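Local coordinates for probable transcriptional regulator (Rhodococcus jostii, PDB 3HIM), which probably binds DNA through a helix-turn-helix motif as a dimeric transcriptional regulator of the TetR family, at residues Y100-R112 and I165-P177. Numbering follows the deposited sequence.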
ATOM      1  N   TYR B 100      14.473  -4.752  -1.011  1.00 15.69           N
ATOM      2  CA  TYR B 100      13.057  -4.649  -1.328  1.00 15.95           C
ATOM      3  C   TYR B 100      12.485  -3.285  -0.947  1.00 15.59           C
ATOM      4  O   TYR B 100      11.855  -2.624  -1.780  1.00 15.94           O
ATOM      5  CB  TYR B 100      12.294  -5.746  -0.611  1.00 16.03           C
ATOM      6  CG  TYR B 100      10.849  -5.902  -1.019  1.00 16.95           C
ATOM      7  CD1 TYR B 100      10.494  -6.289  -2.323  1.00 18.33           C
ATOM      8  CD2 TYR B 100       9.838  -5.740  -0.078  1.00 18.31           C
ATOM      9  CE1 TYR B 100       9.117  -6.489  -2.678  1.00 18.79           C
ATOM     10  CE2 TYR B 100       8.505  -5.908  -0.406  1.00 17.63           C
ATOM     11  CZ  TYR B 100       8.146  -6.288  -1.699  1.00 18.16           C
ATOM     12  OH  TYR B 100       6.818  -6.458  -1.964  1.00 15.70           O
ATOM     13  N   VAL B 101      12.705  -2.859   0.295  1.00 15.20           N
ATOM     14  CA  VAL B 101      12.190  -1.559   0.768  1.00 14.87           C
ATOM     15  C   VAL B 101      12.815  -0.379  -0.021  1.00 15.78           C
ATOM     16  O   VAL B 101      12.096   0.509  -0.516  1.00 14.78           O
ATOM     17  CB  VAL B 101      12.406  -1.416   2.282  1.00 15.64           C
ATOM     18  CG1 VAL B 101      12.153   0.019   2.753  1.00 14.17           C
ATOM     19  CG2 VAL B 101      11.490  -2.413   3.046  1.00 14.47           C
ATOM     20  N   THR B 102      14.149  -0.391  -0.155  1.00 15.42           N
ATOM     21  CA  THR B 102      14.872   0.617  -0.946  1.00 15.79           C
ATOM     22  C   THR B 102      14.305   0.727  -2.363  1.00 15.39           C
ATOM     23  O   THR B 102      14.066   1.822  -2.838  1.00 14.70           O
ATOM     24  CB  THR B 102      16.391   0.279  -1.024  1.00 15.99           C
ATOM     25  OG1 THR B 102      16.899   0.174   0.302  1.00 16.38           O
ATOM     26  CG2 THR B 102      17.180   1.342  -1.797  1.00 16.16           C
ATOM     27  N   TRP B 103      14.095  -0.412  -3.027  1.00 15.04           N
ATOM     28  CA  TRP B 103      13.539  -0.399  -4.376  1.00 14.42           C
ATOM     29  C   TRP B 103      12.202   0.316  -4.402  1.00 14.40           C
ATOM     30  O   TRP B 103      11.928   1.149  -5.286  1.00 14.90           O
ATOM     31  CB  TRP B 103      13.390  -1.806  -4.934  1.00 14.23           C
ATOM     32  CG  TRP B 103      13.056  -1.796  -6.396  1.00 14.50           C
ATOM     33  CD1 TRP B 103      13.933  -1.941  -7.435  1.00 15.67           C
ATOM     34  CD2 TRP B 103      11.754  -1.606  -6.987  1.00 15.19           C
ATOM     35  NE1 TRP B 103      13.258  -1.857  -8.645  1.00 16.67           N
ATOM     36  CE2 TRP B 103      11.921  -1.660  -8.396  1.00 15.75           C
ATOM     37  CE3 TRP B 103      10.468  -1.400  -6.464  1.00 14.50           C
ATOM     38  CZ2 TRP B 103      10.845  -1.519  -9.290  1.00 15.86           C
ATOM     39  CZ3 TRP B 103       9.391  -1.262  -7.354  1.00 17.16           C
ATOM     40  CH2 TRP B 103       9.593  -1.314  -8.758  1.00 15.99           C
ATOM     41  N   HIS B 104      11.362  -0.013  -3.437  1.00 14.37           N
ATOM     42  CA  HIS B 104      10.037   0.554  -3.377  1.00 14.89           C
ATOM     43  C   HIS B 104       9.981   2.063  -3.060  1.00 15.34           C
ATOM     44  O   HIS B 104       9.062   2.754  -3.509  1.00 15.42           O
ATOM     45  CB  HIS B 104       9.165  -0.262  -2.430  1.00 14.60           C
ATOM     46  CG  HIS B 104       8.481  -1.412  -3.098  1.00 14.84           C
ATOM     47  ND1 HIS B 104       7.395  -1.244  -3.934  1.00 14.91           N
ATOM     48  CD2 HIS B 104       8.739  -2.741  -3.074  1.00 15.08           C
ATOM     49  CE1 HIS B 104       7.010  -2.421  -4.388  1.00 13.53           C
ATOM     50  NE2 HIS B 104       7.802  -3.347  -3.871  1.00 16.20           N
ATOM     51  N   ALA B 105      10.942   2.559  -2.292  1.00 15.74           N
ATOM     52  CA  ALA B 105      11.106   4.002  -2.083  1.00 16.92           C
ATOM     53  C   ALA B 105      11.633   4.708  -3.348  1.00 17.39           C
ATOM     54  O   ALA B 105      11.008   5.653  -3.823  1.00 17.76           O
ATOM     55  CB  ALA B 105      12.019   4.269  -0.915  1.00 16.37           C
ATOM     56  N   ASP B 106      12.772   4.256  -3.877  1.00 17.77           N
ATOM     57  CA  ASP B 106      13.343   4.827  -5.124  1.00 18.46           C
ATOM     58  C   ASP B 106      12.437   4.728  -6.359  1.00 18.46           C
ATOM     59  O   ASP B 106      12.385   5.657  -7.160  1.00 19.01           O
ATOM     60  CB  ASP B 106      14.674   4.169  -5.486  1.00 18.79           C
ATOM     61  CG  ASP B 106      15.793   4.487  -4.503  1.00 20.16           C
ATOM     62  OD1 ASP B 106      15.684   5.437  -3.688  1.00 18.72           O
ATOM     63  OD2 ASP B 106      16.813   3.763  -4.581  1.00 20.99           O
ATOM     64  N   ASN B 107      11.730   3.619  -6.535  1.00 18.10           N
ATOM     65  CA  ASN B 107      10.930   3.455  -7.755  1.00 18.32           C
ATOM     66  C   ASN B 107       9.441   3.582  -7.550  1.00 18.33           C
ATOM     67  O   ASN B 107       8.659   2.979  -8.305  1.00 19.13           O
ATOM     68  CB  ASN B 107      11.261   2.122  -8.420  1.00 18.30           C
ATOM     69  CG  ASN B 107      12.719   2.017  -8.738  1.00 19.03           C
ATOM     70  OD1 ASN B 107      13.182   2.595  -9.716  1.00 20.84           O
ATOM     71  ND2 ASN B 107      13.468   1.321  -7.892  1.00 18.32           N
ATOM     72  N   ARG B 108       9.057   4.384  -6.552  1.00 17.52           N
ATOM     73  CA  ARG B 108       7.663   4.480  -6.106  1.00 17.78           C
ATOM     74  C   ARG B 108       6.667   4.878  -7.206  1.00 17.59           C
ATOM     75  O   ARG B 108       5.532   4.367  -7.231  1.00 17.96           O
ATOM     76  CB  ARG B 108       7.519   5.409  -4.871  1.00 17.25           C
ATOM     77  CG  ARG B 108       8.027   6.846  -5.061  1.00 17.90           C
ATOM     78  CD  ARG B 108       8.189   7.606  -3.723  1.00 19.05           C
ATOM     79  NE  ARG B 108       8.645   8.981  -3.917  1.00 17.91           N
ATOM     80  CZ  ARG B 108       9.924   9.350  -3.969  1.00 18.33           C
ATOM     81  NH1 ARG B 108      10.905   8.453  -3.825  1.00 17.38           N
ATOM     82  NH2 ARG B 108      10.224  10.619  -4.161  1.00 17.07           N
ATOM     83  N   ALA B 109       7.078   5.794  -8.089  1.00 17.67           N
ATOM     84  CA  ALA B 109       6.185   6.321  -9.136  1.00 17.56           C
ATOM     85  C   ALA B 109       5.891   5.238 -10.142  1.00 17.11           C
ATOM     86  O   ALA B 109       4.748   4.971 -10.454  1.00 16.91           O
ATOM     87  CB  ALA B 109       6.781   7.570  -9.821  1.00 17.07           C
ATOM     88  N   SER B 110       6.942   4.594 -10.631  1.00 17.13           N
ATOM     89  CA  SER B 110       6.763   3.408 -11.445  1.00 17.55           C
ATOM     90  C   SER B 110       6.009   2.318 -10.692  1.00 16.82           C
ATOM     91  O   SER B 110       5.158   1.660 -11.272  1.00 17.50           O
ATOM     92  CB  SER B 110       8.098   2.868 -11.928  1.00 17.74           C
ATOM     93  OG  SER B 110       7.870   1.696 -12.672  1.00 20.44           O
ATOM     94  N   ALA B 111       6.322   2.120  -9.413  1.00 16.48           N
ATOM     95  CA  ALA B 111       5.661   1.055  -8.621  1.00 15.93           C
ATOM     96  C   ALA B 111       4.151   1.291  -8.535  1.00 15.97           C
ATOM     97  O   ALA B 111       3.369   0.366  -8.749  1.00 15.59           O
ATOM     98  CB  ALA B 111       6.263   0.952  -7.238  1.00 14.95           C
ATOM     99  N   ARG B 112       3.750   2.526  -8.242  1.00 15.37           N
ATOM    100  CA  ARG B 112       2.333   2.862  -8.180  1.00 16.23           C
ATOM    101  C   ARG B 112       1.575   2.544  -9.480  1.00 16.67           C
ATOM    102  O   ARG B 112       0.502   1.943  -9.445  1.00 16.22           O
ATOM    103  CB  ARG B 112       2.155   4.326  -7.778  1.00 16.30           C
ATOM    104  CG  ARG B 112       2.350   4.535  -6.282  1.00 17.12           C
ATOM    105  CD  ARG B 112       2.116   5.969  -5.848  1.00 21.39           C
ATOM    106  NE  ARG B 112       3.386   6.667  -5.646  1.00 25.89           N
ATOM    107  CZ  ARG B 112       3.760   7.743  -6.323  1.00 29.19           C
ATOM    108  NH1 ARG B 112       2.945   8.259  -7.238  1.00 31.95           N
ATOM    109  NH2 ARG B 112       4.939   8.316  -6.080  1.00 30.89           N
ATOM    110  N   ILE B 165       5.758  -8.919   4.978  1.00 16.84           N
ATOM    111  CA  ILE B 165       6.954  -8.253   4.487  1.00 16.54           C
ATOM    112  C   ILE B 165       6.740  -7.671   3.083  1.00 16.95           C
ATOM    113  O   ILE B 165       7.142  -6.544   2.785  1.00 16.76           O
ATOM    114  CB  ILE B 165       8.190  -9.204   4.523  1.00 16.86           C
ATOM    115  CG1 ILE B 165       8.681  -9.388   5.963  1.00 15.60           C
ATOM    116  CG2 ILE B 165       9.317  -8.663   3.638  1.00 14.90           C
ATOM    117  CD1 ILE B 165       9.505 -10.666   6.171  1.00 17.69           C
ATOM    118  N   THR B 166       6.087  -8.433   2.217  1.00 17.82           N
ATOM    119  CA  THR B 166       5.886  -7.981   0.849  1.00 18.23           C
ATOM    120  C   THR B 166       4.903  -6.802   0.891  1.00 17.30           C
ATOM    121  O   THR B 166       5.089  -5.797   0.191  1.00 17.24           O
ATOM    122  CB  THR B 166       5.394  -9.111  -0.064  1.00 18.39           C
ATOM    123  OG1 THR B 166       4.185  -9.634   0.461  1.00 22.52           O
ATOM    124  CG2 THR B 166       6.373 -10.233  -0.058  1.00 19.74           C
ATOM    125  N   SER B 167       3.901  -6.918   1.763  1.00 15.88           N
ATOM    126  CA  SER B 167       2.928  -5.861   1.957  1.00 15.31           C
ATOM    127  C   SER B 167       3.565  -4.526   2.429  1.00 15.25           C
ATOM    128  O   SER B 167       3.258  -3.443   1.890  1.00 13.99           O
ATOM    129  CB  SER B 167       1.824  -6.335   2.900  1.00 14.85           C
ATOM    130  OG  SER B 167       1.071  -5.225   3.300  1.00 14.80           O
ATOM    131  N   LEU B 168       4.468  -4.604   3.413  1.00 14.89           N
ATOM    132  CA  LEU B 168       5.191  -3.400   3.897  1.00 14.64           C
ATOM    133  C   LEU B 168       6.010  -2.694   2.821  1.00 14.70           C
ATOM    134  O   LEU B 168       5.960  -1.465   2.713  1.00 14.81           O
ATOM    135  CB  LEU B 168       6.110  -3.720   5.089  1.00 14.39           C
ATOM    136  CG  LEU B 168       5.371  -4.022   6.393  1.00 13.97           C
ATOM    137  CD1 LEU B 168       6.341  -4.590   7.411  1.00 12.40           C
ATOM    138  CD2 LEU B 168       4.714  -2.764   6.905  1.00 14.04           C
ATOM    139  N   GLY B 169       6.778  -3.465   2.050  1.00 14.60           N
ATOM    140  CA  GLY B 169       7.589  -2.903   0.948  1.00 14.86           C
ATOM    141  C   GLY B 169       6.711  -2.208  -0.098  1.00 14.95           C
ATOM    142  O   GLY B 169       6.947  -1.055  -0.452  1.00 14.70           O
ATOM    143  N   ILE B 170       5.670  -2.905  -0.556  1.00 14.50           N
ATOM    144  CA  ILE B 170       4.759  -2.357  -1.537  1.00 14.28           C
ATOM    145  C   ILE B 170       4.085  -1.076  -1.048  1.00 14.24           C
ATOM    146  O   ILE B 170       3.912  -0.143  -1.828  1.00 14.29           O
ATOM    147  CB  ILE B 170       3.686  -3.389  -1.917  1.00 15.05           C
ATOM    148  CG1 ILE B 170       4.309  -4.492  -2.787  1.00 15.32           C
ATOM    149  CG2 ILE B 170       2.499  -2.696  -2.623  1.00 14.15           C
ATOM    150  CD1 ILE B 170       3.472  -5.788  -2.847  1.00 16.12           C
ATOM    151  N   ASP B 171       3.720  -1.019   0.238  1.00 13.46           N
ATOM    152  CA  ASP B 171       3.020   0.160   0.743  1.00 13.47           C
ATOM    153  C   ASP B 171       3.935   1.376   0.890  1.00 13.01           C
ATOM    154  O   ASP B 171       3.479   2.505   0.849  1.00 12.66           O
ATOM    155  CB  ASP B 171       2.293  -0.125   2.053  1.00 13.39           C
ATOM    156  CG  ASP B 171       1.282   0.958   2.399  1.00 15.42           C
ATOM    157  OD1 ASP B 171       0.272   1.132   1.664  1.00 15.94           O
ATOM    158  OD2 ASP B 171       1.497   1.639   3.417  1.00 16.84           O
ATOM    159  N   VAL B 172       5.230   1.132   1.055  1.00 13.24           N
ATOM    160  CA  VAL B 172       6.220   2.207   1.023  1.00 13.10           C
ATOM    161  C   VAL B 172       6.022   3.053  -0.238  1.00 13.67           C
ATOM    162  O   VAL B 172       6.180   4.260  -0.207  1.00 14.51           O
ATOM    163  CB  VAL B 172       7.678   1.634   1.091  1.00 13.39           C
ATOM    164  CG1 VAL B 172       8.740   2.650   0.578  1.00 12.43           C
ATOM    165  CG2 VAL B 172       8.020   1.112   2.515  1.00 10.83           C
ATOM    166  N   SER B 173       5.667   2.430  -1.355  1.00 14.10           N
ATOM    167  CA  SER B 173       5.525   3.194  -2.602  1.00 14.64           C
ATOM    168  C   SER B 173       4.346   4.169  -2.546  1.00 14.70           C
ATOM    169  O   SER B 173       4.303   5.137  -3.300  1.00 14.65           O
ATOM    170  CB  SER B 173       5.420   2.279  -3.829  1.00 14.43           C
ATOM    171  OG  SER B 173       6.617   1.539  -3.991  1.00 14.82           O
ATOM    172  N   ARG B 174       3.403   3.905  -1.644  1.00 15.05           N
ATOM    173  CA  ARG B 174       2.254   4.781  -1.430  1.00 14.56           C
ATOM    174  C   ARG B 174       2.620   5.991  -0.590  1.00 15.02           C
ATOM    175  O   ARG B 174       2.373   7.106  -1.013  1.00 15.13           O
ATOM    176  CB  ARG B 174       1.097   4.025  -0.756  1.00 14.42           C
ATOM    177  CG  ARG B 174      -0.203   4.852  -0.595  1.00 12.78           C
ATOM    178  CD  ARG B 174      -1.284   4.075   0.201  1.00 12.51           C
ATOM    179  NE  ARG B 174      -0.754   3.674   1.508  1.00 10.36           N
ATOM    180  CZ  ARG B 174      -0.630   4.483   2.550  1.00 11.36           C
ATOM    181  NH1 ARG B 174      -1.044   5.753   2.486  1.00 13.44           N
ATOM    182  NH2 ARG B 174      -0.099   4.025   3.671  1.00 10.72           N
ATOM    183  N   TRP B 175       3.214   5.777   0.589  1.00 15.34           N
ATOM    184  CA  TRP B 175       3.362   6.872   1.575  1.00 15.51           C
ATOM    185  C   TRP B 175       4.690   7.598   1.530  1.00 15.76           C
ATOM    186  O   TRP B 175       4.808   8.694   2.066  1.00 15.81           O
ATOM    187  CB  TRP B 175       3.095   6.403   3.023  1.00 14.86           C
ATOM    188  CG  TRP B 175       4.047   5.323   3.518  1.00 14.03           C
ATOM    189  CD1 TRP B 175       3.809   3.967   3.552  1.00 14.07           C
ATOM    190  CD2 TRP B 175       5.366   5.504   4.051  1.00 12.11           C
ATOM    191  NE1 TRP B 175       4.906   3.296   4.053  1.00 12.44           N
ATOM    192  CE2 TRP B 175       5.869   4.213   4.380  1.00 11.97           C
ATOM    193  CE3 TRP B 175       6.174   6.622   4.280  1.00 10.67           C
ATOM    194  CZ2 TRP B 175       7.140   4.021   4.924  1.00  9.71           C
ATOM    195  CZ3 TRP B 175       7.450   6.425   4.812  1.00 11.31           C
ATOM    196  CH2 TRP B 175       7.915   5.134   5.137  1.00  9.78           C
ATOM    197  N   PHE B 176       5.699   6.982   0.927  1.00 15.83           N
ATOM    198  CA  PHE B 176       7.043   7.548   0.975  1.00 16.02           C
ATOM    199  C   PHE B 176       7.182   8.687  -0.047  1.00 16.18           C
ATOM    200  O   PHE B 176       6.593   8.624  -1.112  1.00 16.00           O
ATOM    201  CB  PHE B 176       8.053   6.440   0.713  1.00 16.52           C
ATOM    202  CG  PHE B 176       9.486   6.873   0.781  1.00 16.02           C
ATOM    203  CD1 PHE B 176      10.122   7.389  -0.346  1.00 16.80           C
ATOM    204  CD2 PHE B 176      10.204   6.735   1.960  1.00 16.23           C
ATOM    205  CE1 PHE B 176      11.449   7.788  -0.299  1.00 16.04           C
ATOM    206  CE2 PHE B 176      11.548   7.135   2.024  1.00 17.52           C
ATOM    207  CZ  PHE B 176      12.166   7.657   0.895  1.00 16.48           C
ATOM    208  N   PRO B 177       7.936   9.754   0.288  1.00 16.59           N
ATOM    209  CA  PRO B 177       8.586  10.062   1.569  1.00 17.06           C
ATOM    210  C   PRO B 177       7.649  10.713   2.586  1.00 17.85           C
ATOM    211  O   PRO B 177       6.707  11.410   2.198  1.00 17.71           O
ATOM    212  CB  PRO B 177       9.666  11.067   1.180  1.00 17.09           C
ATOM    213  CG  PRO B 177       9.131  11.751  -0.037  1.00 16.87           C
ATOM    214  CD  PRO B 177       8.265  10.744  -0.756  1.00 16.59           C
TER
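Tyr100 and His104 enter successive holes of helix 165-175 as knobs, joining two helices of the all-helical C-terminal domain of a TetR-family regulator. Helix 100-106 runs nearly parallel to it, at 21° and 7.8 Å between axes; after the break at Asn107, helix 108-112 turns across its C-terminal end. Gly169 lets the Tyr100 ring come close, with CE2 3.4 Å from Gly169 CA. With CG anti to the backbone N (chi1 -171°), the ring reaches across helix 165-175, over Gly169, and its hydroxyl donates to Thr166 O at 2.8 Å, a carbonyl that also accepts from Ile170 N. Phe140 of helix 123-149 packs edge-to-face with the Tyr100 ring.

From CB outward, His104 lays CB and CG against Gly169 O; ND1 donates in the ring plane to Ser173 OG (2.9 Å, 156°); CE1 and NE2 run beside CG1 of Ile170, and CD2 stays over the Gly169 carbonyl group. Ile170 CA makes a CH-pi contact with one ring face, while Trp103 CE3 covers the opposite one. Ser173 OG in turn donates to His104 O at 2.8 Å, closing a reciprocal pair that fixes both side chains. A leucine in place of His104 would probably leave Ser173 OG without its N-H donor, held by its bond to the backbone carbonyl, and lose the flat ring face packed against Ile170 CA.

Farther on, Ala105 CB sits 3.7 Å from the centroid of the Phe176 ring, over the face opposite that met by Pro177 CB. Arg108 passes along the edge of this ring with CD and NH1, and NH1 bonds back to Ala105 O, while Pro177 CD, after a cis peptide, lies over the guanidinium. Arg112, bent at chi3, brings NE to Ser173 O at 2.9 Å, almost within its guanidinium plane.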